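Local atomic coordinates of L-2,4-diaminobutyric acid acetyltransferase (Geobacillus sp., PDB entry 6SLL), a protein that probably acetylates L-2,4-diaminobutyric acid with acetyl-coenzyme A as donor, a step in making the chemical chaperone ectoine. Residues T39-N45 with W89-V93; T17-R22 with M62-E67; G118-I122 with I173-D179. All coordinates share one frame; numbering follows the deposited sequence.

Interaction 1. Residues T39-N45 with W89-V93. With DAB (2,4-diaminobutyric acid), chain G; COA (coenzyme A), chain F.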
loop_
_atom_site.group_PDB
_atom_site.type_symbol
_atom_site.label_atom_id
_atom_site.label_comp_id
_atom_site.label_asym_id
_atom_site.label_seq_id
_atom_site.Cartn_x
_atom_site.Cartn_y
_atom_site.Cartn_z
ATOM N N THR B 39 8.234 14.610 -8.509
ATOM C CA THR B 39 8.744 13.954 -9.796
ATOM C C THR B 39 7.921 14.388 -11.029
ATOM O O THR B 39 8.391 14.377 -12.150
ATOM C CB THR B 39 8.897 12.424 -9.714
ATOM O OG1 THR B 39 7.569 11.904 -9.611
ATOM C CG2 THR B 39 9.707 12.130 -8.414
ATOM N N GLY B 40 6.620 14.513 -10.883
ATOM C CA GLY B 40 5.591 14.493 -12.030
ATOM C C GLY B 40 5.173 12.972 -12.489
ATOM O O GLY B 40 3.957 12.744 -13.052
ATOM N N SER B 41 6.091 12.177 -12.810
ATOM C CA SER B 41 5.932 10.978 -13.552
ATOM C C SER B 41 5.432 9.815 -12.782
ATOM O O SER B 41 5.111 8.738 -13.344
ATOM C CB SER B 41 7.199 10.574 -14.244
ATOM O OG SER B 41 8.241 10.468 -13.243
ATOM N N LEU B 42 5.237 10.012 -11.425
ATOM C CA LEU B 42 4.672 8.956 -10.577
ATOM C C LEU B 42 3.288 9.319 -10.187
ATOM O O LEU B 42 2.931 10.478 -10.099
ATOM C CB LEU B 42 5.577 8.772 -9.372
ATOM C CG LEU B 42 6.936 8.185 -9.629
ATOM C CD1 LEU B 42 7.794 8.251 -8.383
ATOM C CD2 LEU B 42 6.887 6.722 -10.127
ATOM N N ASP B 43 2.494 8.315 -9.840
ATOM C CA ASP B 43 1.126 8.597 -9.350
ATOM C C ASP B 43 1.117 8.780 -7.818
ATOM O O ASP B 43 1.385 7.849 -7.019
ATOM C CB ASP B 43 0.216 7.509 -9.699
ATOM C CG ASP B 43 0.117 7.209 -11.208
ATOM O OD1 ASP B 43 0.154 8.170 -11.969
ATOM O OD2 ASP B 43 0.010 6.018 -11.509
ATOM N N LEU B 44 0.724 9.952 -7.448
ATOM C CA LEU B 44 0.853 10.405 -6.058
ATOM C C LEU B 44 -0.187 9.765 -5.179
ATOM O O LEU B 44 -1.402 9.926 -5.411
ATOM C CB LEU B 44 0.711 11.933 -6.057
ATOM C CG LEU B 44 0.990 12.551 -4.647
ATOM C CD1 LEU B 44 2.406 12.264 -4.184
ATOM C CD2 LEU B 44 0.770 14.067 -4.794
ATOM N N ASN B 45 0.245 9.059 -4.140
ATOM C CA ASN B 45 -0.650 8.573 -3.094
ATOM C C ASN B 45 -0.740 9.565 -1.990
ATOM O O ASN B 45 -0.132 10.629 -1.994
ATOM C CB ASN B 45 -0.152 7.183 -2.589
ATOM C CG ASN B 45 -0.122 6.231 -3.756
ATOM O OD1 ASN B 45 -1.213 5.856 -4.280
ATOM N ND2 ASN B 45 1.014 5.833 -4.249
ATOM N N TRP B 89 7.204 -0.953 -6.035
ATOM C CA TRP B 89 6.084 -0.081 -6.302
ATOM C C TRP B 89 6.528 1.213 -6.893
ATOM O O TRP B 89 6.227 1.482 -8.083
ATOM C CB TRP B 89 5.257 0.057 -5.028
ATOM C CG TRP B 89 4.005 0.863 -5.135
ATOM C CD1 TRP B 89 3.479 1.528 -6.229
ATOM C CD2 TRP B 89 3.087 1.084 -4.054
ATOM N NE1 TRP B 89 2.328 2.139 -5.832
ATOM C CE2 TRP B 89 2.072 1.906 -4.513
ATOM C CE3 TRP B 89 3.072 0.666 -2.746
ATOM C CZ2 TRP B 89 1.009 2.295 -3.726
ATOM C CZ3 TRP B 89 1.987 1.033 -1.937
ATOM C CH2 TRP B 89 0.998 1.856 -2.446
ATOM N N GLN B 90 7.243 2.077 -6.159
ATOM C CA GLN B 90 7.696 3.372 -6.701
ATOM C C GLN B 90 9.192 3.523 -6.450
ATOM O O GLN B 90 9.665 3.251 -5.333
ATOM C CB GLN B 90 6.918 4.548 -6.073
ATOM C CG GLN B 90 5.446 4.519 -6.443
ATOM C CD GLN B 90 4.651 5.679 -5.926
ATOM O OE1 GLN B 90 4.648 5.955 -4.732
ATOM N NE2 GLN B 90 3.985 6.371 -6.817
ATOM N N VAL B 91 9.884 4.017 -7.457
ATOM C CA VAL B 91 11.277 4.444 -7.353
ATOM C C VAL B 91 11.358 5.882 -7.752
ATOM O O VAL B 91 10.953 6.188 -8.907
ATOM C CB VAL B 91 12.223 3.551 -8.184
ATOM C CG1 VAL B 91 13.645 3.959 -8.011
ATOM C CG2 VAL B 91 11.995 2.074 -8.026
ATOM N N ALA B 92 11.905 6.728 -6.929
ATOM C CA ALA B 92 12.016 8.174 -7.256
ATOM C C ALA B 92 13.377 8.690 -6.823
ATOM O O ALA B 92 13.802 8.380 -5.699
ATOM C CB ALA B 92 10.933 8.950 -6.491
ATOM N N VAL B 93 13.976 9.527 -7.671
ATOM C CA VAL B 93 15.147 10.297 -7.258
ATOM C C VAL B 93 14.829 11.742 -7.641
ATOM O O VAL B 93 14.330 12.052 -8.744
ATOM C CB VAL B 93 16.417 9.758 -7.939
ATOM C CG1 VAL B 93 17.615 10.683 -7.755
ATOM C CG2 VAL B 93 16.741 8.348 -7.428
HETATM N N DAB G . 2.884 4.611 -11.990
HETATM C CA DAB G . 2.830 3.673 -10.829
HETATM C C DAB G . 3.041 4.488 -9.571
HETATM O O DAB G . 2.755 3.925 -8.521
HETATM C CB DAB G . 3.867 2.552 -10.958
HETATM C CG DAB G . 5.295 2.977 -10.823
HETATM N ND DAB G . 6.180 1.781 -10.960
HETATM O OXT DAB G . 3.498 5.623 -9.636
HETATM N N1A COA F . 19.420 9.244 -19.611
HETATM C C2A COA F . 20.049 8.094 -19.892
HETATM N N3A COA F . 20.271 7.057 -19.081
HETATM C C4A COA F . 19.812 7.278 -17.817
HETATM C C5A COA F . 19.120 8.421 -17.433
HETATM C C6A COA F . 18.903 9.454 -18.367
HETATM N N6A COA F . 18.308 10.584 -18.120
HETATM N N7A COA F . 18.861 8.326 -16.073
HETATM C C8A COA F . 19.297 7.136 -15.692
HETATM N N9A COA F . 19.844 6.471 -16.740
HETATM C C1B COA F . 20.369 5.176 -16.704
HETATM C C2B COA F . 21.778 5.126 -16.099
HETATM O O2B COA F . 22.748 5.373 -17.060
HETATM C C3B COA F . 21.718 3.750 -15.462
HETATM O O3B COA F . 21.795 2.756 -16.568
HETATM P P3B COA F . 23.167 1.942 -16.869
HETATM O O7A COA F . 23.165 1.012 -15.636
HETATM O O8A COA F . 22.961 1.368 -18.279
HETATM O O9A COA F . 24.436 2.817 -16.395
HETATM C C4B COA F . 20.295 3.656 -14.981
HETATM O O4B COA F . 19.504 4.421 -15.856
HETATM C C5B COA F . 20.229 3.996 -13.490
HETATM O O5B COA F . 20.806 5.303 -13.260
HETATM P P1A COA F . 20.776 6.024 -11.843
HETATM O O1A COA F . 21.710 7.165 -11.907
HETATM O O2A COA F . 20.902 5.041 -10.741
HETATM O O3A COA F . 19.264 6.583 -11.884
HETATM P P2A COA F . 18.702 7.861 -11.074
HETATM O O4A COA F . 19.253 7.888 -9.701
HETATM O O5A COA F . 18.888 9.082 -11.917
HETATM O O6A COA F . 17.190 7.505 -10.953
HETATM C CBP COA F . 14.947 7.262 -11.798
HETATM C CCP COA F . 16.399 6.927 -12.019
HETATM C CDP COA F . 14.111 6.425 -12.811
HETATM C CEP COA F . 14.556 6.902 -10.410
HETATM C CAP COA F . 14.800 8.799 -12.048
HETATM O OAP COA F . 15.066 9.050 -13.454
HETATM C C9P COA F . 13.480 9.394 -11.701
HETATM O O9P COA F . 13.025 9.476 -10.547
HETATM N N8P COA F . 12.804 9.852 -12.789
HETATM C C7P COA F . 11.577 10.479 -12.834
HETATM C C6P COA F . 11.499 11.535 -14.054
HETATM C C5P COA F . 11.240 10.891 -15.376
HETATM O O5P COA F . 11.965 9.893 -15.720
HETATM N N4P COA F . 10.440 11.381 -16.142
HETATM C C3P COA F . 10.149 10.820 -17.527
HETATM C C2P COA F . 8.793 11.679 -18.128
HETATM S S1P COA F . 9.400 13.267 -18.611
HETATM O O HOH W 1 0.812 4.542 -6.852
#
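Gln90 meets Asp43 through its side-chain amide: NE2 donates to Asp43 O at 3.0 Å, approaching from above the carbonyl plane, while the same nitrogen gives a straighter bond to OXT of the bound 2,4-diaminobutyric acid, also 3.0 Å away. CG lies anti to the carbonyl carbon (chi1 -65°) and the chain then runs extended, which carries the amide from strand 85-93 across to the loop; OE1 is held by Tyr50. The tight part lies beside this amide, where Leu42 CD1 packs at 3.7 Å on Ala92 CB and Ile36 of helix 29-39 touches both residues. The loose side is at Gly40, which is exposed, and Ser41: both lift away from the strand, and Ser41 OG faces the coenzyme instead. The Asn45 end is buried and water-bridged; ND2 stands obliquely to the Trp89 ring, a water joins ND2, Trp89 NE1 and the substrate's second carboxylate oxygen, and OD1 binds Ser46 of the second subunit. With an alanine at Gln90, OXT is likely to be held less firmly and Asp43 O left without its amide donor. Asp43 N reaches OXT at 2.9 Å, and Trp89 O takes the substrate's ND at 2.9 Å. The roles thus divide: loop and Gln90 grip the carboxylate, Trp89 takes the terminal amine, probably the one acetylated, Thr125 and Glu168 complete the site, and strand 85-93 of the GNAT fold offers Val93 N to the pantetheine carbonyl of coenzyme A.

Interaction 2. Residues T17-R22 with M62-E67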
loop_
_atom_site.group_PDB
_atom_site.type_symbol
_atom_site.label_atom_id
_atom_site.label_comp_id
_atom_site.label_asym_id
_atom_site.label_seq_id
_atom_site.Cartn_x
_atom_site.Cartn_y
_atom_site.Cartn_z
ATOM N N THR B 17 29.867 15.222 -0.305
ATOM C CA THR B 17 29.240 14.576 0.861
ATOM C C THR B 17 28.541 13.392 0.276
ATOM O O THR B 17 27.789 13.436 -0.726
ATOM C CB THR B 17 28.108 15.501 1.458
ATOM O OG1 THR B 17 28.677 16.710 1.974
ATOM C CG2 THR B 17 27.487 14.829 2.597
ATOM N N GLU B 18 28.887 12.219 0.822
ATOM C CA GLU B 18 28.243 11.060 0.283
ATOM C C GLU B 18 26.770 10.957 0.635
ATOM O O GLU B 18 26.255 11.363 1.705
ATOM C CB GLU B 18 28.900 9.772 0.900
ATOM C CG GLU B 18 30.349 9.570 0.567
ATOM C CD GLU B 18 30.918 8.343 1.319
ATOM O OE1 GLU B 18 30.619 7.190 0.843
ATOM O OE2 GLU B 18 31.593 8.553 2.291
ATOM N N VAL B 19 25.997 10.388 -0.284
ATOM C CA VAL B 19 24.612 10.025 -0.083
ATOM C C VAL B 19 24.545 8.923 0.914
ATOM O O VAL B 19 25.364 8.002 0.948
ATOM C CB VAL B 19 23.969 9.601 -1.410
ATOM C CG1 VAL B 19 22.530 9.120 -1.212
ATOM C CG2 VAL B 19 23.990 10.725 -2.418
ATOM N N VAL B 20 23.587 9.035 1.873
ATOM C CA VAL B 20 23.398 8.006 2.868
ATOM C C VAL B 20 22.047 7.303 2.619
ATOM O O VAL B 20 21.064 7.891 2.239
ATOM C CB VAL B 20 23.703 8.485 4.181
ATOM C CG1 VAL B 20 25.107 8.991 4.404
ATOM C CG2 VAL B 20 22.815 9.509 4.510
ATOM N N TYR B 21 22.097 5.999 2.911
ATOM C CA TYR B 21 20.979 5.076 2.606
ATOM C C TYR B 21 20.439 4.495 3.871
ATOM O O TYR B 21 21.267 4.024 4.726
ATOM C CB TYR B 21 21.448 3.977 1.637
ATOM C CG TYR B 21 21.893 4.574 0.284
ATOM C CD1 TYR B 21 20.970 4.807 -0.733
ATOM C CD2 TYR B 21 23.213 4.887 0.061
ATOM C CE1 TYR B 21 21.357 5.345 -1.931
ATOM C CE2 TYR B 21 23.577 5.495 -1.117
ATOM C CZ TYR B 21 22.672 5.713 -2.149
ATOM O OH TYR B 21 22.980 6.288 -3.324
ATOM N N ARG B 22 19.145 4.423 4.047
ATOM C CA ARG B 22 18.578 3.872 5.280
ATOM C C ARG B 22 17.117 3.428 4.977
ATOM O O ARG B 22 16.519 3.838 4.025
ATOM C CB ARG B 22 18.522 4.898 6.419
ATOM C CG ARG B 22 17.664 6.106 6.139
ATOM C CD ARG B 22 17.685 7.076 7.270
ATOM N NE ARG B 22 16.947 8.344 6.929
ATOM C CZ ARG B 22 15.623 8.531 7.075
ATOM N NH1 ARG B 22 14.856 7.507 7.446
ATOM N NH2 ARG B 22 15.074 9.660 6.754
ATOM N N MET B 62 13.473 1.766 1.014
ATOM C CA MET B 62 14.775 2.435 1.068
ATOM C C MET B 62 14.588 3.945 0.902
ATOM O O MET B 62 13.714 4.382 0.115
ATOM C CB MET B 62 15.648 1.934 -0.143
ATOM C CG MET B 62 17.023 2.287 -0.217
ATOM S SD MET B 62 17.979 1.900 1.370
ATOM C CE MET B 62 17.635 0.195 1.142
ATOM N N ILE B 63 15.399 4.697 1.647
ATOM C CA ILE B 63 15.586 6.157 1.453
ATOM C C ILE B 63 17.011 6.476 1.175
ATOM O O ILE B 63 17.913 5.837 1.721
ATOM C CB ILE B 63 15.130 6.906 2.778
ATOM C CG1 ILE B 63 13.582 7.142 2.708
ATOM C CG2 ILE B 63 15.882 8.222 3.037
ATOM C CD1 ILE B 63 12.999 7.858 3.834
ATOM N N ALA B 64 17.210 7.478 0.328
ATOM C CA ALA B 64 18.506 8.116 0.134
ATOM C C ALA B 64 18.425 9.541 0.550
ATOM O O ALA B 64 17.476 10.267 0.235
ATOM C CB ALA B 64 18.901 8.054 -1.348
ATOM N N GLU B 65 19.444 9.981 1.331
ATOM C CA GLU B 65 19.513 11.359 1.818
ATOM C C GLU B 65 20.855 11.980 1.442
ATOM O O GLU B 65 21.879 11.272 1.458
ATOM C CB GLU B 65 19.393 11.436 3.293
ATOM C CG GLU B 65 18.016 11.254 3.710
ATOM C CD GLU B 65 17.831 11.017 5.261
ATOM O OE1 GLU B 65 18.611 10.325 5.814
ATOM O OE2 GLU B 65 16.954 11.609 5.853
ATOM N N HIS B 66 20.841 13.244 1.136
ATOM C CA HIS B 66 22.087 13.978 0.808
ATOM C C HIS B 66 22.000 15.320 1.485
ATOM O O HIS B 66 21.049 16.077 1.255
ATOM C CB HIS B 66 22.241 14.101 -0.675
ATOM C CG HIS B 66 23.522 14.867 -1.053
ATOM N ND1 HIS B 66 23.455 16.110 -1.590
ATOM C CD2 HIS B 66 24.814 14.524 -0.995
ATOM C CE1 HIS B 66 24.699 16.531 -1.759
ATOM N NE2 HIS B 66 25.522 15.567 -1.464
ATOM N N GLU B 67 22.962 15.629 2.363
ATOM C CA GLU B 67 23.065 16.873 3.051
ATOM C C GLU B 67 21.724 17.222 3.683
ATOM O O GLU B 67 21.288 18.376 3.686
ATOM C CB GLU B 67 23.618 17.959 2.132
ATOM C CG GLU B 67 25.100 17.696 1.762
ATOM C CD GLU B 67 25.761 18.761 0.942
ATOM O OE1 GLU B 67 25.006 19.557 0.316
ATOM O OE2 GLU B 67 27.030 18.569 0.853
HETATM O O HOH W 2 28.032 16.510 -2.188
HETATM O O HOH W 3 24.427 13.112 3.131
HETATM O O HOH W 4 19.860 7.977 4.776
#
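Arg22 lies against Glu65 side-on, giving one nitrogen to each carboxylate oxygen: NE to OE1 at 2.8 Å and NH2 to OE2 at 2.9 Å. Both oxygens sit close to the guanidinium plane, yet the two flat groups are turned 62° apart, and the arginine therefore meets the carboxylate from above its plane. Arg22 CG sits between the backbone N and the carbonyl carbon (chi1 61°), and the chain then extends alongside Ile63, whose CG2 supports one guanidinium face. Asp28 provides a second carboxylate, at NH1.

The same strand pairing sends Tyr21 to the other face. There its ring passes Ala64 obliquely, with CE1 3.7 Å from Ala64 CB, and Val19 CG1 reaches the same methyl at 3.8 Å. Helix 102-112 packs on this face, touching both Tyr21 and Ala64.

Beneath the side chains runs a regular antiparallel ladder. Val20 with Glu65 and Arg22 with Ile63 are hydrogen-bonded pairs, Tyr21 with Ala64 the non-hydrogen-bonded pair between them, and the strand axes run at 154°. This adds the short strand 20-22 to strand 62-66 as the outermost strand of the mixed GNAT sheet.

Beyond the ladder, the His66 ring turns its edge to Thr17 O, with CD2 3.2 Å away, and a water ties NE2 to Thr17 N. Thr17 OG1 donates at 2.7 Å to Glu67 OE2, which accepts on its anti lone pair, turned away from the other carboxylate oxygen. A further water donates to Glu65 OE1 and, weakly, to Val20 O.

Chemically, the two faces differ: an apolar one pressed on a helix, and a charged one where the guanidinium lies against Ile63 and Arg22, shared between Glu65 and Asp28, probably offsets part of their negative charge.

Interaction 3. Residues G118-I122 with I173-D179; sequences GVRFI and IGPFFND
Phe177 O receives two nitrogens of Arg120: NE at 2.8 Å, lying near the guanidinium plane, and NH2 at 3.2 Å, a weak second bond. The arginine has two deposited conformers; in this one CG lies anti to the backbone N (chi1 -153°) and the side chain is extended to NE, which brings the guanidinium between two neighbours. Pro175 CB presses on one face, 3.4 Å from Arg120 CZ, while the carboxylate of Asp179 lies over the opposite face and makes a salt bridge from OD2 to NH2 at 2.7 Å. Nearer the backbone, Arg120 CG rests over the Phe177 ring in a CH-pi contact, and the edge of that ring meets Val119 O.

Strand 121-125 pairs here antiparallel with the end of strand 168-173, in the GNAT sheet: Ile122 and Ile173 form a hydrogen-bonded pair. Beyond it the chain leaves the strand through Gly174, where a CB would clash with Phe121 CD1 and Arg120 O, and through a cis peptide to Pro175. Pro175 CA then sits over the Phe121 ring, 4.1 Å from its centroid. Phe176 N returns to Arg120 O at 2.8 Å, and its ring turns an edge to Ile122 CD1, with helix 131-144 also in contact through Tyr140 and Lys144.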
loop_
_atom_site.group_PDB
_atom_site.type_symbol
_atom_site.label_atom_id
_atom_site.label_comp_id
_atom_site.label_asym_id
_atom_site.label_seq_id
_atom_site.Cartn_x
_atom_site.Cartn_y
_atom_site.Cartn_z
ATOM N N GLY B 118 15.979 -14.490 0.289
ATOM C CA GLY B 118 15.131 -15.468 -0.349
ATOM C C GLY B 118 14.272 -14.920 -1.521
ATOM O O GLY B 118 13.495 -15.718 -2.039
ATOM N N VAL B 119 14.335 -13.658 -1.830
ATOM C CA VAL B 119 13.578 -13.165 -2.936
ATOM C C VAL B 119 14.158 -13.757 -4.206
ATOM O O VAL B 119 15.352 -13.638 -4.519
ATOM C CB VAL B 119 13.627 -11.646 -2.978
ATOM C CG1 VAL B 119 13.137 -11.114 -4.331
ATOM C CG2 VAL B 119 12.811 -11.035 -1.863
ATOM N N ARG B 120 13.306 -14.403 -4.978
ATOM C CA ARG B 120 13.714 -15.027 -6.194
ATOM C C ARG B 120 13.298 -14.255 -7.453
ATOM O O ARG B 120 13.916 -14.457 -8.511
ATOM C CB ARG B 120 13.225 -16.462 -6.212
ATOM C CG ARG B 120 14.027 -17.450 -7.044
ATOM C CD ARG B 120 13.439 -18.870 -6.981
ATOM N NE ARG B 120 14.121 -19.629 -7.987
ATOM C CZ ARG B 120 13.603 -20.230 -9.035
ATOM N NH1 ARG B 120 12.222 -20.343 -9.118
ATOM N NH2 ARG B 120 14.370 -20.931 -9.835
ATOM N N PHE B 121 12.314 -13.352 -7.343
ATOM C CA PHE B 121 11.876 -12.505 -8.430
ATOM C C PHE B 121 11.592 -11.094 -7.968
ATOM O O PHE B 121 11.044 -10.981 -6.849
ATOM C CB PHE B 121 10.588 -13.060 -9.101
ATOM C CG PHE B 121 10.791 -14.398 -9.785
ATOM C CD1 PHE B 121 11.119 -14.433 -11.100
ATOM C CD2 PHE B 121 10.555 -15.533 -9.111
ATOM C CE1 PHE B 121 11.342 -15.626 -11.771
ATOM C CE2 PHE B 121 10.706 -16.794 -9.763
ATOM C CZ PHE B 121 11.150 -16.778 -11.095
ATOM N N ILE B 122 11.841 -10.115 -8.809
ATOM C CA ILE B 122 11.256 -8.798 -8.657
ATOM C C ILE B 122 10.147 -8.677 -9.682
ATOM O O ILE B 122 10.349 -9.017 -10.875
ATOM C CB ILE B 122 12.285 -7.710 -8.850
ATOM C CG1 ILE B 122 13.266 -7.655 -7.671
ATOM C CG2 ILE B 122 11.637 -6.391 -9.119
ATOM C CD1 ILE B 122 14.460 -6.723 -7.927
ATOM N N ILE B 173 11.625 -9.996 -13.157
ATOM C CA ILE B 173 13.074 -10.174 -13.212
ATOM C C ILE B 173 13.461 -11.314 -12.321
ATOM O O ILE B 173 13.094 -11.362 -11.155
ATOM C CB ILE B 173 13.781 -8.941 -12.765
ATOM C CG1 ILE B 173 13.446 -7.707 -13.679
ATOM C CG2 ILE B 173 15.291 -9.120 -12.715
ATOM C CD1 ILE B 173 13.760 -6.400 -13.068
ATOM N N GLY B 174 14.118 -12.301 -12.880
ATOM C CA GLY B 174 14.465 -13.505 -12.179
ATOM C C GLY B 174 14.397 -14.701 -13.038
ATOM O O GLY B 174 14.033 -14.638 -14.197
ATOM N N PRO B 175 14.735 -15.905 -12.445
ATOM C CA PRO B 175 15.002 -16.108 -11.013
ATOM C C PRO B 175 16.389 -15.717 -10.633
ATOM O O PRO B 175 17.366 -15.866 -11.331
ATOM C CB PRO B 175 14.865 -17.595 -10.853
ATOM C CG PRO B 175 15.199 -18.166 -12.242
ATOM C CD PRO B 175 14.674 -17.172 -13.192
ATOM N N PHE B 176 16.502 -15.155 -9.389
ATOM C CA PHE B 176 17.808 -14.732 -8.874
ATOM C C PHE B 176 18.668 -15.900 -8.471
ATOM O O PHE B 176 19.884 -15.781 -8.347
ATOM C CB PHE B 176 17.694 -13.752 -7.700
ATOM C CG PHE B 176 17.185 -12.464 -8.124
ATOM C CD1 PHE B 176 17.983 -11.602 -8.772
ATOM C CD2 PHE B 176 15.986 -12.012 -7.744
ATOM C CE1 PHE B 176 17.526 -10.369 -9.185
ATOM C CE2 PHE B 176 15.565 -10.784 -8.078
ATOM C CZ PHE B 176 16.213 -9.957 -8.869
ATOM N N PHE B 177 18.064 -17.062 -8.203
ATOM C CA PHE B 177 18.802 -18.212 -7.782
ATOM C C PHE B 177 18.042 -19.448 -8.165
ATOM O O PHE B 177 16.832 -19.432 -8.422
ATOM C CB PHE B 177 19.166 -18.235 -6.300
ATOM C CG PHE B 177 18.031 -18.184 -5.350
ATOM C CD1 PHE B 177 17.422 -16.986 -4.963
ATOM C CD2 PHE B 177 17.491 -19.271 -4.772
ATOM C CE1 PHE B 177 16.323 -16.909 -4.108
ATOM C CE2 PHE B 177 16.353 -19.240 -3.931
ATOM C CZ PHE B 177 15.831 -18.054 -3.603
ATOM N N ASN B 178 18.728 -20.574 -8.234
ATOM C CA ASN B 178 18.169 -21.892 -8.668
ATOM C C ASN B 178 17.277 -22.478 -7.625
ATOM O O ASN B 178 17.348 -22.194 -6.448
ATOM C CB ASN B 178 19.315 -22.847 -8.955
ATOM C CG ASN B 178 19.956 -22.550 -10.286
ATOM O OD1 ASN B 178 19.593 -23.141 -11.333
ATOM N ND2 ASN B 178 21.042 -21.775 -10.258
ATOM N N ASP B 179 16.352 -23.333 -8.101
ATOM C CA ASP B 179 15.611 -24.269 -7.249
ATOM C C ASP B 179 16.503 -25.329 -6.677
ATOM O O ASP B 179 17.281 -25.970 -7.327
ATOM C CB ASP B 179 14.531 -24.883 -8.164
ATOM C CG ASP B 179 13.380 -23.739 -8.374
ATOM O OD1 ASP B 179 12.774 -23.247 -7.338
ATOM O OD2 ASP B 179 13.119 -23.348 -9.523
#

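All three contacts reach one seven-stranded mixed sheet, at different places across it. Interaction 2 joins the outermost strand 20-22 to strand 62-66; interaction 1 lies on strand 85-93, two strands further in; interaction 3 sits on its neighbour 121-125, paired with 168-173. Interactions 1 and 2 have centres about 18 Å apart, and their segments alternate along the chain, whereas both close before interaction 3 opens. Interactions 1 and 3 lie on opposite sides of the chain's centre, their centres about 25 Å apart. None touches another. Interaction 1 holds substrate and coenzyme; interaction 2 adds an outer strand, and interaction 3 ties two interior strands to the C-terminal tail.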